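Local coordinates for protein EmGH1 (Erythrobacter marinus, PDB 5Z87) that is a family 3 glycoside hydrolase that probably acts as a beta-glucosidase, perhaps also on xylosides and arabinofuranosides, at residues A[435-440]-A[527-532]; A[149-154]-A[416-421]; A[315-320]-A[350-355]; A[336-341]-A[367-372]. All blocks are in the same frame, centred on the assembly; numbering follows the deposited sequence.

Three of the four contacts lie within either the N-terminal or the C-terminal glycosyl hydrolase family 3 domain, and interaction 2 joins these two. Interactions 3 and 4, in the N-terminal TIM-barrel-type domain with centres 12 Å apart, meet at helix 330-340, which carries residues 336-341 and is touched by Val351 and Tyr352; their segments alternate along the chain. Both fall between residues 149-154 and 416-421 of interaction 2. Strand 418-422 borders the mixed sheet that holds interaction 1, whose centre is 22 Å from that of interaction 2. Interactions 1 and 4 stand farthest apart, about 58 Å between centres. Interaction 2 thus ties barrel-type domain to sheet domain, while the others are packing inside one domain each.

Interaction 1. Residues A[435-440]-A[527-532]; sequences RKMLVV and VIVMCL
Strands 436-440 and 527-532 run parallel, their axes 17° apart and 4.7 Å at closest approach, with Met437 in register with Val527 and Val440 with Met530. Leu438 spans two residues of its partner: its N donates to Val527 O at 2.8 Å, and its O accepts from Val529 N in an almost straight bond of 171°. The same pattern repeats two residues on, where Val440 N reaches Val529 O at 3.1 Å and Val440 O takes Cys531 N at 2.8 Å. These are inner strands of the six-stranded mixed sheet of the C-terminal domain, an alpha/beta layer with helices packed on both faces. On one face Met437, with CG anti to its N (chi1 165°), brings SD to 4.0 Å from Val529 CG2, and helix 462-473 covers Met437 and Val439. The other face carries Leu438, Val440 and Ile528. Leu438 and Ile528 run alongside each other, Leu438 CD2 beside Ile528 CG2, while Ile528 CG2 also meets Val440 CG1 at 3.8 Å, the two side chains slanting across each other. Helices 508-522 and 561-569 close over this face. At the strand's start, Lys436 turns its ammonium away from the partner strand to salt bridges with Asp524 and Glu478.

Interaction 2. Residues A[149-154]-A[416-421]; sequences MACAFR and SIVLLQ
Cys151 and Ser416 meet side chain to backbone: the CB of Cys151 comes within 3.2 Å of Ser416 O, a close approach of a methylene to a carbonyl oxygen. Cys151 CB also packs 3.7 Å from Val418 CG2. The position of Cys151 SG beside its own backbone N (chi1 -56°) lets SG rest 3.8 Å from Val418 CG2. Val418 therefore offers one methyl, CG2, to both heavy atoms of the cysteine side chain. On the other flank, Ala152 sets its methyl against the serine hydroxyl, CB to Ser416 OG being 3.3 Å, and Met149 brings its CA to 3.8 Å from the same oxygen. The hydroxyl takes no polar partner from residues 149-154; its hydrogen bond goes back to Met412 O, one turn earlier along its own helix. The joint is thus made by small side chains and backbone, which lets the CA atoms of Ala152 and Ser416 come within 4.0 Å. Around it, Cys151 and Ile417 bond through their backbones to Lys624 and Gly623, and Cys151 also touches Phe601 of strand 596-601. The contact seats the turn between helices 146-150 and 155-171 of the N-terminal domain against the passage from helix 403-416 into strand 418-422, the edge strand of the C-terminal domain's mixed sheet.

Interaction 3. Residues A[315-320]-A[350-355]; sequences DDVRRI and GVYLML
Gly350 meets Arg318 first, its CA 3.7 Å from Arg318 NH2. The guanidinium is held there from several directions. NE and NH2 grip Asp315 side-on, with Arg318 NE 3.0 Å from Asp315 OD2 and Arg318 NH2 3.2 Å from Asp315 OD1; both carboxylate oxygens are met on the syn side, about 15° out of the guanidinium plane. OD1 also accepts from NE, so it is held by two donors. NH2 also donates to Asn349 O, and NH1 forms a salt bridge with Glu330. With so many partners its rotation is probably well fixed, and its positive charge is probably offset by the carboxylates of Asp315 and Glu330. Val351 comes next and splits its two methyls between neighbouring residues. Val351 CG1 packs 3.7 Å from Arg318 CB and also lies over one face of the guanidinium, toward the rim, while CG2 meets Val317 CG1 at 3.5 Å. The segments follow strands 309-311 and 345-346 in the TIM-barrel-type N-terminal domain; residues 315-320 lead into helix 319-322, and residues 351-353 make a short 3-10 turn ahead of helix 355-360. Glu345 fastens the start of that turn by accepting from the backbone N of both Val351 and Tyr352. Tyr352 stands roughly perpendicular to Val317, its CE1 4.0 Å from Val317 CG1. That methyl stands anti to the valine N (chi1 -175°), a setting from which it reaches both Val351 and Tyr352. The phenol oxygen of Tyr352 bonds to Val342 O, while Leu355 CD1 lies over one ring face, toward its rim.

Interaction 4. Residues A[336-341]-A[367-372]; sequences MGLRAG and RYVRRA
Leu338 and Tyr368 form the apolar centre, Leu338 CD2 lying 3.6 Å from Tyr368 CB. CD2 also reaches toward Val369, whereas the other methyl, Leu338 CD1, rests 3.9 Å from Ala372 CB, so one side chain covers a full turn of helix 367-372. Outward from there, Arg339 sets its CD over one face of the Tyr368 ring. A bend at chi2 brings Arg339 CD to 3.5 Å from the centroid of the Tyr368 ring, a CH-pi contact; the bend at chi3 then turns NE toward the ring's CZ and OH, with the guanidinium 54° from the ring plane. At the polar edge, Arg371 runs out extended and then bends at chi3, which turns NH2 to the end of helix 336-340. Arg371 NH2 donates weakly to Leu338 O at 2.9 Å, at a bent angle of 121°, and weakly but more directly to Arg339 O at 3.3 Å. These carbonyls belong to the helix's last turn, where a cation is probably favoured. A water beside them accepts from Arg371 NE at 2.6 Å and lies close to Tyr368 O, to which it may donate. The two helix segments cross at 62°, with axes 9.8 Å apart. Further round, helix 355-360 touches Leu338 and Val369, helix 56-61 packs on Val369, and helix 293-303 borders Ala340 and Arg371, placing the crossing among the outer helices of the N-terminal domain.

Interaction 1. Residues A[435-440]-A[527-532]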
loop_
_atom_site.group_PDB
_atom_site.type_symbol
_atom_site.label_atom_id
_atom_site.label_comp_id
_atom_site.label_asym_id
_atom_site.label_seq_id
_atom_site.Cartn_x
_atom_site.Cartn_y
_atom_site.Cartn_z
ATOM N N ARG A 435 -7.036 -4.378 -48.594
ATOM C CA ARG A 435 -7.368 -5.564 -49.366
ATOM C C ARG A 435 -7.583 -6.795 -48.495
ATOM O O ARG A 435 -8.635 -7.434 -48.584
ATOM C CB ARG A 435 -6.285 -5.850 -50.425
ATOM C CG ARG A 435 -6.250 -7.321 -50.865
ATOM C CD ARG A 435 -5.357 -7.593 -52.087
ATOM N NE ARG A 435 -4.042 -8.138 -51.732
ATOM C CZ ARG A 435 -3.828 -9.294 -51.102
ATOM N NH1 ARG A 435 -4.839 -10.078 -50.745
ATOM N NH2 ARG A 435 -2.587 -9.677 -50.829
ATOM N N LYS A 436 -6.624 -7.155 -47.644
ATOM C CA LYS A 436 -6.743 -8.369 -46.837
ATOM C C LYS A 436 -6.248 -8.092 -45.422
ATOM O O LYS A 436 -5.046 -7.904 -45.206
ATOM C CB LYS A 436 -5.968 -9.524 -47.462
ATOM C CG LYS A 436 -6.321 -10.878 -46.878
ATOM C CD LYS A 436 -5.479 -11.986 -47.494
ATOM C CE LYS A 436 -6.042 -13.357 -47.155
ATOM N NZ LYS A 436 -5.193 -14.100 -46.176
ATOM N N MET A 437 -7.168 -8.102 -44.458
ATOM C CA MET A 437 -6.868 -7.801 -43.064
ATOM C C MET A 437 -6.863 -9.077 -42.234
ATOM O O MET A 437 -7.819 -9.858 -42.286
ATOM C CB MET A 437 -7.887 -6.814 -42.498
ATOM C CG MET A 437 -7.870 -6.726 -40.982
ATOM S SD MET A 437 -9.308 -5.886 -40.306
ATOM C CE MET A 437 -9.218 -4.250 -41.012
ATOM N N LEU A 438 -5.783 -9.289 -41.480
ATOM C CA LEU A 438 -5.712 -10.369 -40.502
ATOM C C LEU A 438 -6.207 -9.860 -39.151
ATOM O O LEU A 438 -5.665 -8.884 -38.620
ATOM C CB LEU A 438 -4.284 -10.886 -40.361
ATOM C CG LEU A 438 -4.051 -11.827 -39.172
ATOM C CD1 LEU A 438 -4.769 -13.159 -39.375
ATOM C CD2 LEU A 438 -2.573 -12.046 -38.916
ATOM N N VAL A 439 -7.234 -10.507 -38.607
ATOM C CA VAL A 439 -7.722 -10.245 -37.256
ATOM C C VAL A 439 -7.251 -11.396 -36.381
ATOM O O VAL A 439 -7.647 -12.546 -36.600
ATOM C CB VAL A 439 -9.253 -10.104 -37.226
ATOM C CG1 VAL A 439 -9.748 -9.826 -35.812
ATOM C CG2 VAL A 439 -9.695 -8.988 -38.160
ATOM N N VAL A 440 -6.398 -11.097 -35.397
ATOM C CA VAL A 440 -5.648 -12.119 -34.672
ATOM C C VAL A 440 -5.560 -11.762 -33.192
ATOM O O VAL A 440 -5.456 -10.587 -32.823
ATOM C CB VAL A 440 -4.238 -12.280 -35.281
ATOM C CG1 VAL A 440 -3.621 -10.913 -35.487
ATOM C CG2 VAL A 440 -3.340 -13.125 -34.390
ATOM N N VAL A 527 -2.951 -5.467 -43.632
ATOM C CA VAL A 527 -3.289 -4.896 -42.329
ATOM C C VAL A 527 -3.419 -6.023 -41.310
ATOM O O VAL A 527 -4.057 -7.048 -41.587
ATOM C CB VAL A 527 -4.593 -4.080 -42.387
ATOM C CG1 VAL A 527 -4.985 -3.604 -40.996
ATOM C CG2 VAL A 527 -4.447 -2.917 -43.335
ATOM N N ILE A 528 -2.813 -5.835 -40.135
ATOM C CA ILE A 528 -2.916 -6.762 -39.010
ATOM C C ILE A 528 -3.564 -6.022 -37.843
ATOM O O ILE A 528 -3.099 -4.943 -37.455
ATOM C CB ILE A 528 -1.537 -7.304 -38.594
ATOM C CG1 ILE A 528 -0.824 -7.965 -39.770
ATOM C CG2 ILE A 528 -1.658 -8.270 -37.423
ATOM C CD1 ILE A 528 0.570 -8.390 -39.411
ATOM N N VAL A 529 -4.632 -6.590 -37.287
ATOM C CA VAL A 529 -5.328 -6.005 -36.140
ATOM C C VAL A 529 -5.231 -7.000 -34.997
ATOM O O VAL A 529 -5.858 -8.068 -35.045
ATOM C CB VAL A 529 -6.792 -5.671 -36.443
ATOM C CG1 VAL A 529 -7.491 -5.274 -35.165
ATOM C CG2 VAL A 529 -6.895 -4.556 -37.466
ATOM N N MET A 530 -4.448 -6.656 -33.969
ATOM C CA MET A 530 -4.204 -7.547 -32.840
ATOM C C MET A 530 -5.184 -7.241 -31.710
ATOM O O MET A 530 -5.287 -6.091 -31.260
ATOM C CB MET A 530 -2.764 -7.408 -32.358
ATOM C CG MET A 530 -1.767 -7.309 -33.507
ATOM S SD MET A 530 -0.059 -7.439 -32.974
ATOM C CE MET A 530 0.200 -5.822 -32.224
ATOM N N CYS A 531 -5.904 -8.273 -31.263
ATOM C CA CYS A 531 -6.901 -8.183 -30.194
ATOM C C CYS A 531 -6.336 -8.894 -28.968
ATOM O O CYS A 531 -6.321 -10.128 -28.904
ATOM C CB CYS A 531 -8.223 -8.793 -30.639
ATOM S SG CYS A 531 -8.899 -7.966 -32.095
ATOM N N LEU A 532 -5.862 -8.106 -28.003
ATOM C CA LEU A 532 -5.105 -8.609 -26.863
ATOM C C LEU A 532 -5.677 -8.033 -25.565
ATOM O O LEU A 532 -6.587 -7.195 -25.568
ATOM C CB LEU A 532 -3.617 -8.254 -27.006
ATOM C CG LEU A 532 -2.970 -8.366 -28.393
ATOM C CD1 LEU A 532 -1.683 -7.580 -28.441
ATOM C CD2 LEU A 532 -2.702 -9.812 -28.714
#

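Interaction 2. Residues A[149-154]-A[416-421]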
loop_
_atom_site.group_PDB
_atom_site.type_symbol
_atom_site.label_atom_id
_atom_site.label_comp_id
_atom_site.label_asym_id
_atom_site.label_seq_id
_atom_site.Cartn_x
_atom_site.Cartn_y
_atom_site.Cartn_z
ATOM N N MET A 149 -17.347 2.231 -19.521
ATOM C CA MET A 149 -18.279 3.349 -19.631
ATOM C C MET A 149 -17.735 4.596 -18.957
ATOM O O MET A 149 -18.074 5.720 -19.360
ATOM C CB MET A 149 -19.630 2.968 -19.035
ATOM C CG MET A 149 -20.392 1.910 -19.839
ATOM S SD MET A 149 -22.129 1.884 -19.348
ATOM C CE MET A 149 -22.075 0.879 -17.878
ATOM N N ALA A 150 -16.898 4.425 -17.925
ATOM C CA ALA A 150 -16.275 5.587 -17.292
ATOM C C ALA A 150 -15.366 6.335 -18.259
ATOM O O ALA A 150 -15.127 7.537 -18.076
ATOM C CB ALA A 150 -15.480 5.160 -16.050
ATOM N N CYS A 151 -14.826 5.640 -19.275
ATOM C CA CYS A 151 -13.944 6.306 -20.228
ATOM C C CYS A 151 -14.695 7.273 -21.108
ATOM O O CYS A 151 -14.072 8.142 -21.722
ATOM C CB CYS A 151 -13.224 5.315 -21.141
ATOM S SG CYS A 151 -12.278 4.040 -20.355
ATOM N N ALA A 152 -16.019 7.137 -21.181
ATOM C CA ALA A 152 -16.804 7.951 -22.098
ATOM C C ALA A 152 -16.946 9.385 -21.614
ATOM O O ALA A 152 -17.134 10.294 -22.435
ATOM C CB ALA A 152 -18.184 7.324 -22.298
ATOM N N PHE A 153 -16.868 9.612 -20.302
ATOM C CA PHE A 153 -17.136 10.938 -19.724
ATOM C C PHE A 153 -18.450 11.513 -20.259
ATOM O O PHE A 153 -18.551 12.694 -20.603
ATOM C CB PHE A 153 -15.954 11.890 -19.953
ATOM C CG PHE A 153 -14.766 11.572 -19.077
ATOM C CD1 PHE A 153 -13.953 10.478 -19.365
ATOM C CD2 PHE A 153 -14.497 12.325 -17.937
ATOM C CE1 PHE A 153 -12.864 10.141 -18.546
ATOM C CE2 PHE A 153 -13.414 12.009 -17.104
ATOM C CZ PHE A 153 -12.594 10.906 -17.410
ATOM N N ARG A 154 -19.474 10.654 -20.321
ATOM C CA ARG A 154 -20.816 11.018 -20.784
ATOM C C ARG A 154 -21.827 10.574 -19.733
ATOM O O ARG A 154 -22.524 9.567 -19.913
ATOM C CB ARG A 154 -21.138 10.372 -22.136
ATOM C CG ARG A 154 -20.385 10.944 -23.329
ATOM C CD ARG A 154 -20.808 12.371 -23.596
ATOM N NE ARG A 154 -22.231 12.461 -23.914
ATOM C CZ ARG A 154 -22.750 12.220 -25.115
ATOM N NH1 ARG A 154 -21.967 11.876 -26.134
ATOM N NH2 ARG A 154 -24.057 12.331 -25.297
ATOM N N SER A 416 -16.717 5.414 -25.613
ATOM C CA SER A 416 -15.866 4.942 -24.530
ATOM C C SER A 416 -14.494 4.484 -24.978
ATOM O O SER A 416 -13.529 4.636 -24.217
ATOM C CB SER A 416 -16.534 3.771 -23.812
ATOM O OG SER A 416 -17.758 4.192 -23.249
ATOM N N ILE A 417 -14.378 3.898 -26.170
ATOM C CA ILE A 417 -13.093 3.347 -26.586
ATOM C C ILE A 417 -12.044 4.455 -26.626
ATOM O O ILE A 417 -12.294 5.563 -27.119
ATOM C CB ILE A 417 -13.238 2.617 -27.928
ATOM C CG1 ILE A 417 -14.214 1.449 -27.766
ATOM C CG2 ILE A 417 -11.902 2.081 -28.382
ATOM C CD1 ILE A 417 -14.706 0.872 -29.063
ATOM N N VAL A 418 -10.875 4.171 -26.051
ATOM C CA VAL A 418 -9.810 5.152 -25.862
ATOM C C VAL A 418 -8.730 4.919 -26.908
ATOM O O VAL A 418 -8.247 3.790 -27.072
ATOM C CB VAL A 418 -9.203 5.052 -24.450
ATOM C CG1 VAL A 418 -8.035 6.060 -24.290
ATOM C CG2 VAL A 418 -10.270 5.225 -23.371
ATOM N N LEU A 419 -8.352 5.987 -27.608
ATOM C CA LEU A 419 -7.176 5.992 -28.473
ATOM C C LEU A 419 -5.971 6.306 -27.590
ATOM O O LEU A 419 -5.744 7.461 -27.223
ATOM C CB LEU A 419 -7.333 7.015 -29.597
ATOM C CG LEU A 419 -6.194 7.047 -30.630
ATOM C CD1 LEU A 419 -5.960 5.648 -31.214
ATOM C CD2 LEU A 419 -6.444 8.060 -31.762
ATOM N N LEU A 420 -5.190 5.275 -27.253
ATOM C CA LEU A 420 -4.059 5.449 -26.343
ATOM C C LEU A 420 -2.876 6.118 -27.036
ATOM O O LEU A 420 -2.262 7.036 -26.480
ATOM C CB LEU A 420 -3.619 4.104 -25.759
ATOM C CG LEU A 420 -4.517 3.401 -24.744
ATOM C CD1 LEU A 420 -3.855 2.120 -24.293
ATOM C CD2 LEU A 420 -4.809 4.296 -23.551
ATOM N N GLN A 421 -2.520 5.643 -28.233
ATOM C CA GLN A 421 -1.443 6.240 -29.014
ATOM C C GLN A 421 -1.685 5.983 -30.496
ATOM O O GLN A 421 -2.275 4.969 -30.883
ATOM C CB GLN A 421 -0.067 5.701 -28.605
ATOM C CG GLN A 421 0.066 4.204 -28.662
ATOM C CD GLN A 421 1.246 3.716 -27.847
ATOM O OE1 GLN A 421 1.327 3.978 -26.656
ATOM N NE2 GLN A 421 2.175 3.013 -28.490
#

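Interaction 3. Residues A[315-320]-A[350-355]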
loop_
_atom_site.group_PDB
_atom_site.type_symbol
_atom_site.label_atom_id
_atom_site.label_comp_id
_atom_site.label_asym_id
_atom_site.label_seq_id
_atom_site.Cartn_x
_atom_site.Cartn_y
_atom_site.Cartn_z
ATOM N N ASP A 315 -23.108 -13.398 2.980
ATOM C CA ASP A 315 -22.716 -14.071 4.220
ATOM C C ASP A 315 -21.723 -13.269 5.058
ATOM O O ASP A 315 -21.019 -13.833 5.886
ATOM C CB ASP A 315 -22.156 -15.473 3.954
ATOM C CG ASP A 315 -22.442 -16.438 5.097
ATOM O OD1 ASP A 315 -23.436 -16.225 5.819
ATOM O OD2 ASP A 315 -21.682 -17.406 5.283
ATOM N N ASP A 316 -21.673 -11.950 4.913
ATOM C CA ASP A 316 -20.643 -11.203 5.617
ATOM C C ASP A 316 -20.964 -10.930 7.082
ATOM O O ASP A 316 -20.053 -10.537 7.821
ATOM C CB ASP A 316 -20.369 -9.878 4.909
ATOM C CG ASP A 316 -19.257 -9.984 3.874
ATOM O OD1 ASP A 316 -18.481 -10.970 3.893
ATOM O OD2 ASP A 316 -19.167 -9.068 3.032
ATOM N N VAL A 317 -22.214 -11.114 7.528
ATOM C CA VAL A 317 -22.504 -10.958 8.954
ATOM C C VAL A 317 -21.881 -12.106 9.736
ATOM O O VAL A 317 -21.160 -11.886 10.714
ATOM C CB VAL A 317 -24.022 -10.848 9.221
ATOM C CG1 VAL A 317 -24.260 -10.569 10.696
ATOM C CG2 VAL A 317 -24.644 -9.714 8.420
ATOM N N ARG A 318 -22.125 -13.345 9.296
ATOM C CA ARG A 318 -21.456 -14.498 9.890
ATOM C C ARG A 318 -19.934 -14.339 9.893
ATOM O O ARG A 318 -19.260 -14.769 10.832
ATOM C CB ARG A 318 -21.839 -15.772 9.132
ATOM C CG ARG A 318 -21.286 -17.032 9.780
ATOM C CD ARG A 318 -21.403 -18.240 8.870
ATOM N NE ARG A 318 -22.604 -18.151 8.051
ATOM C CZ ARG A 318 -23.785 -18.648 8.404
ATOM N NH1 ARG A 318 -23.926 -19.286 9.560
ATOM N NH2 ARG A 318 -24.815 -18.512 7.593
ATOM N N ARG A 319 -19.375 -13.725 8.848
ATOM C CA ARG A 319 -17.925 -13.653 8.726
ATOM C C ARG A 319 -17.295 -12.653 9.683
ATOM O O ARG A 319 -16.069 -12.669 9.826
ATOM C CB ARG A 319 -17.534 -13.313 7.296
ATOM C CG ARG A 319 -17.713 -14.466 6.330
ATOM C CD ARG A 319 -17.611 -13.967 4.926
ATOM N NE ARG A 319 -18.085 -14.950 3.969
ATOM C CZ ARG A 319 -18.273 -14.671 2.686
ATOM N NH1 ARG A 319 -18.016 -13.447 2.240
ATOM N NH2 ARG A 319 -18.717 -15.605 1.853
ATOM N N ILE A 320 -18.092 -11.787 10.322
ATOM C CA ILE A 320 -17.598 -11.022 11.461
ATOM C C ILE A 320 -16.944 -11.955 12.461
ATOM O O ILE A 320 -15.934 -11.618 13.093
ATOM C CB ILE A 320 -18.739 -10.234 12.126
ATOM C CG1 ILE A 320 -19.383 -9.240 11.157
ATOM C CG2 ILE A 320 -18.242 -9.504 13.383
ATOM C CD1 ILE A 320 -20.704 -8.692 11.733
ATOM N N GLY A 350 -28.808 -17.735 7.219
ATOM C CA GLY A 350 -28.022 -16.674 7.818
ATOM C C GLY A 350 -28.064 -16.669 9.336
ATOM O O GLY A 350 -28.872 -17.337 9.988
ATOM N N VAL A 351 -27.159 -15.883 9.919
ATOM C CA VAL A 351 -27.155 -15.756 11.369
ATOM C C VAL A 351 -28.327 -14.900 11.849
ATOM O O VAL A 351 -28.726 -15.009 13.016
ATOM C CB VAL A 351 -25.799 -15.213 11.881
ATOM C CG1 VAL A 351 -24.664 -16.135 11.463
ATOM C CG2 VAL A 351 -25.545 -13.781 11.403
ATOM N N TYR A 352 -28.913 -14.069 10.976
ATOM C CA TYR A 352 -30.091 -13.316 11.398
ATOM C C TYR A 352 -31.290 -14.208 11.695
ATOM O O TYR A 352 -32.256 -13.727 12.291
ATOM C CB TYR A 352 -30.494 -12.282 10.349
ATOM C CG TYR A 352 -29.804 -10.953 10.505
ATOM C CD1 TYR A 352 -28.663 -10.827 11.295
ATOM C CD2 TYR A 352 -30.285 -9.824 9.850
ATOM C CE1 TYR A 352 -28.013 -9.588 11.442
ATOM C CE2 TYR A 352 -29.643 -8.578 9.983
ATOM C CZ TYR A 352 -28.510 -8.474 10.785
ATOM O OH TYR A 352 -27.884 -7.260 10.912
ATOM N N LEU A 353 -31.255 -15.484 11.304
ATOM C CA LEU A 353 -32.323 -16.394 11.688
ATOM C C LEU A 353 -32.369 -16.599 13.200
ATOM O O LEU A 353 -33.404 -17.017 13.726
ATOM C CB LEU A 353 -32.167 -17.735 10.968
ATOM C CG LEU A 353 -32.727 -17.838 9.534
ATOM C CD1 LEU A 353 -32.208 -16.753 8.619
ATOM C CD2 LEU A 353 -32.445 -19.196 8.902
ATOM N N MET A 354 -31.283 -16.286 13.912
ATOM C CA MET A 354 -31.248 -16.368 15.368
ATOM C C MET A 354 -31.863 -15.153 16.050
ATOM O O MET A 354 -32.026 -15.174 17.273
ATOM C CB MET A 354 -29.800 -16.525 15.869
ATOM C CG MET A 354 -29.072 -17.771 15.380
ATOM S SD MET A 354 -27.310 -17.750 15.822
ATOM C CE MET A 354 -26.729 -19.182 14.914
ATOM N N LEU A 355 -32.189 -14.093 15.307
ATOM C CA LEU A 355 -32.636 -12.856 15.946
ATOM C C LEU A 355 -33.881 -13.031 16.818
ATOM O O LEU A 355 -33.893 -12.500 17.944
ATOM C CB LEU A 355 -32.855 -11.781 14.881
ATOM C CG LEU A 355 -31.627 -11.251 14.152
ATOM C CD1 LEU A 355 -32.045 -10.124 13.208
ATOM C CD2 LEU A 355 -30.570 -10.774 15.140
#

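Interaction 4. Residues A[336-341]-A[367-372]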
loop_
_atom_site.group_PDB
_atom_site.type_symbol
_atom_site.label_atom_id
_atom_site.label_comp_id
_atom_site.label_asym_id
_atom_site.label_seq_id
_atom_site.Cartn_x
_atom_site.Cartn_y
_atom_site.Cartn_z
ATOM N N MET A 336 -23.817 -8.003 16.607
ATOM C CA MET A 336 -22.941 -6.907 16.190
ATOM C C MET A 336 -23.428 -6.257 14.897
ATOM O O MET A 336 -23.523 -5.027 14.808
ATOM C CB MET A 336 -21.510 -7.412 16.024
ATOM C CG MET A 336 -20.795 -7.649 17.334
ATOM S SD MET A 336 -19.076 -8.142 17.063
ATOM C CE MET A 336 -18.564 -8.445 18.756
ATOM N N GLY A 337 -23.740 -7.070 13.877
ATOM C CA GLY A 337 -24.214 -6.503 12.620
ATOM C C GLY A 337 -25.498 -5.697 12.769
ATOM O O GLY A 337 -25.627 -4.596 12.216
ATOM N N LEU A 338 -26.470 -6.233 13.506
ATOM C CA LEU A 338 -27.750 -5.541 13.638
ATOM C C LEU A 338 -27.600 -4.230 14.407
ATOM O O LEU A 338 -28.109 -3.185 13.978
ATOM C CB LEU A 338 -28.767 -6.463 14.313
ATOM C CG LEU A 338 -30.212 -6.004 14.196
ATOM C CD1 LEU A 338 -30.681 -6.188 12.771
ATOM C CD2 LEU A 338 -31.084 -6.790 15.183
ATOM N N ARG A 339 -26.884 -4.257 15.539
ATOM C CA ARG A 339 -26.708 -3.020 16.301
ATOM C C ARG A 339 -25.826 -2.032 15.562
ATOM O O ARG A 339 -26.018 -0.813 15.692
ATOM C CB ARG A 339 -26.112 -3.296 17.677
ATOM C CG ARG A 339 -26.641 -4.528 18.356
ATOM C CD ARG A 339 -27.467 -4.226 19.561
ATOM N NE ARG A 339 -26.777 -3.342 20.482
ATOM C CZ ARG A 339 -25.899 -3.754 21.384
ATOM N NH1 ARG A 339 -25.318 -2.872 22.193
ATOM N NH2 ARG A 339 -25.609 -5.045 21.475
ATOM N N ALA A 340 -24.853 -2.526 14.790
ATOM C CA ALA A 340 -24.039 -1.610 14.003
ATOM C C ALA A 340 -24.902 -0.876 12.999
ATOM O O ALA A 340 -24.727 0.326 12.782
ATOM C CB ALA A 340 -22.906 -2.358 13.297
ATOM N N GLY A 341 -25.859 -1.580 12.389
ATOM C CA GLY A 341 -26.731 -0.942 11.431
ATOM C C GLY A 341 -26.944 -1.681 10.124
ATOM O O GLY A 341 -27.397 -1.074 9.150
ATOM N N ARG A 367 -36.177 -3.647 19.916
ATOM C CA ARG A 367 -36.212 -2.416 19.139
ATOM C C ARG A 367 -35.222 -2.422 17.967
ATOM O O ARG A 367 -35.432 -1.679 17.003
ATOM C CB ARG A 367 -35.957 -1.216 20.055
ATOM C CG ARG A 367 -34.503 -1.006 20.460
ATOM C CD ARG A 367 -34.337 0.312 21.211
ATOM N NE ARG A 367 -33.021 0.922 21.014
ATOM C CZ ARG A 367 -31.997 0.765 21.846
ATOM N NH1 ARG A 367 -30.837 1.357 21.593
ATOM N NH2 ARG A 367 -32.133 0.009 22.929
ATOM N N TYR A 368 -34.164 -3.244 18.017
ATOM C CA TYR A 368 -33.244 -3.338 16.880
ATOM C C TYR A 368 -33.879 -4.105 15.723
ATOM O O TYR A 368 -33.690 -3.751 14.552
ATOM C CB TYR A 368 -31.926 -3.993 17.320
ATOM C CG TYR A 368 -31.073 -3.062 18.156
ATOM C CD1 TYR A 368 -30.359 -2.024 17.563
ATOM C CD2 TYR A 368 -30.993 -3.205 19.536
ATOM C CE1 TYR A 368 -29.587 -1.161 18.312
ATOM C CE2 TYR A 368 -30.216 -2.336 20.298
ATOM C CZ TYR A 368 -29.519 -1.317 19.673
ATOM O OH TYR A 368 -28.755 -0.447 20.411
ATOM N N VAL A 369 -34.640 -5.157 16.031
ATOM C CA VAL A 369 -35.395 -5.847 14.994
ATOM C C VAL A 369 -36.387 -4.895 14.347
ATOM O O VAL A 369 -36.518 -4.854 13.119
ATOM C CB VAL A 369 -36.086 -7.089 15.577
ATOM C CG1 VAL A 369 -36.976 -7.728 14.535
ATOM C CG2 VAL A 369 -35.038 -8.083 16.052
ATOM N N ARG A 370 -37.069 -4.086 15.162
ATOM C CA ARG A 370 -38.070 -3.154 14.649
ATOM C C ARG A 370 -37.426 -2.024 13.846
ATOM O O ARG A 370 -37.971 -1.599 12.816
ATOM C CB ARG A 370 -38.897 -2.606 15.822
ATOM C CG ARG A 370 -39.618 -1.282 15.582
ATOM C CD ARG A 370 -40.721 -1.439 14.572
ATOM N NE ARG A 370 -41.388 -0.180 14.220
ATOM C CZ ARG A 370 -42.612 0.153 14.636
ATOM N NH1 ARG A 370 -43.282 -0.673 15.436
ATOM N NH2 ARG A 370 -43.162 1.307 14.263
ATOM N N ARG A 371 -36.274 -1.518 14.303
ATOM C CA ARG A 371 -35.553 -0.510 13.526
ATOM C C ARG A 371 -35.212 -1.040 12.136
ATOM O O ARG A 371 -35.458 -0.375 11.121
ATOM C CB ARG A 371 -34.285 -0.077 14.272
ATOM C CG ARG A 371 -33.527 1.065 13.581
ATOM C CD ARG A 371 -32.219 1.402 14.315
ATOM N NE ARG A 371 -31.222 0.328 14.241
ATOM C CZ ARG A 371 -29.954 0.456 14.631
ATOM N NH1 ARG A 371 -29.514 1.612 15.126
ATOM N NH2 ARG A 371 -29.123 -0.570 14.527
ATOM N N ALA A 372 -34.688 -2.261 12.068
ATOM C CA ALA A 372 -34.303 -2.821 10.780
ATOM C C ALA A 372 -35.529 -3.125 9.918
ATOM O O ALA A 372 -35.599 -2.707 8.753
ATOM C CB ALA A 372 -33.452 -4.074 10.997
HETATM O O HOH W 1 -31.375 -2.209 13.822
#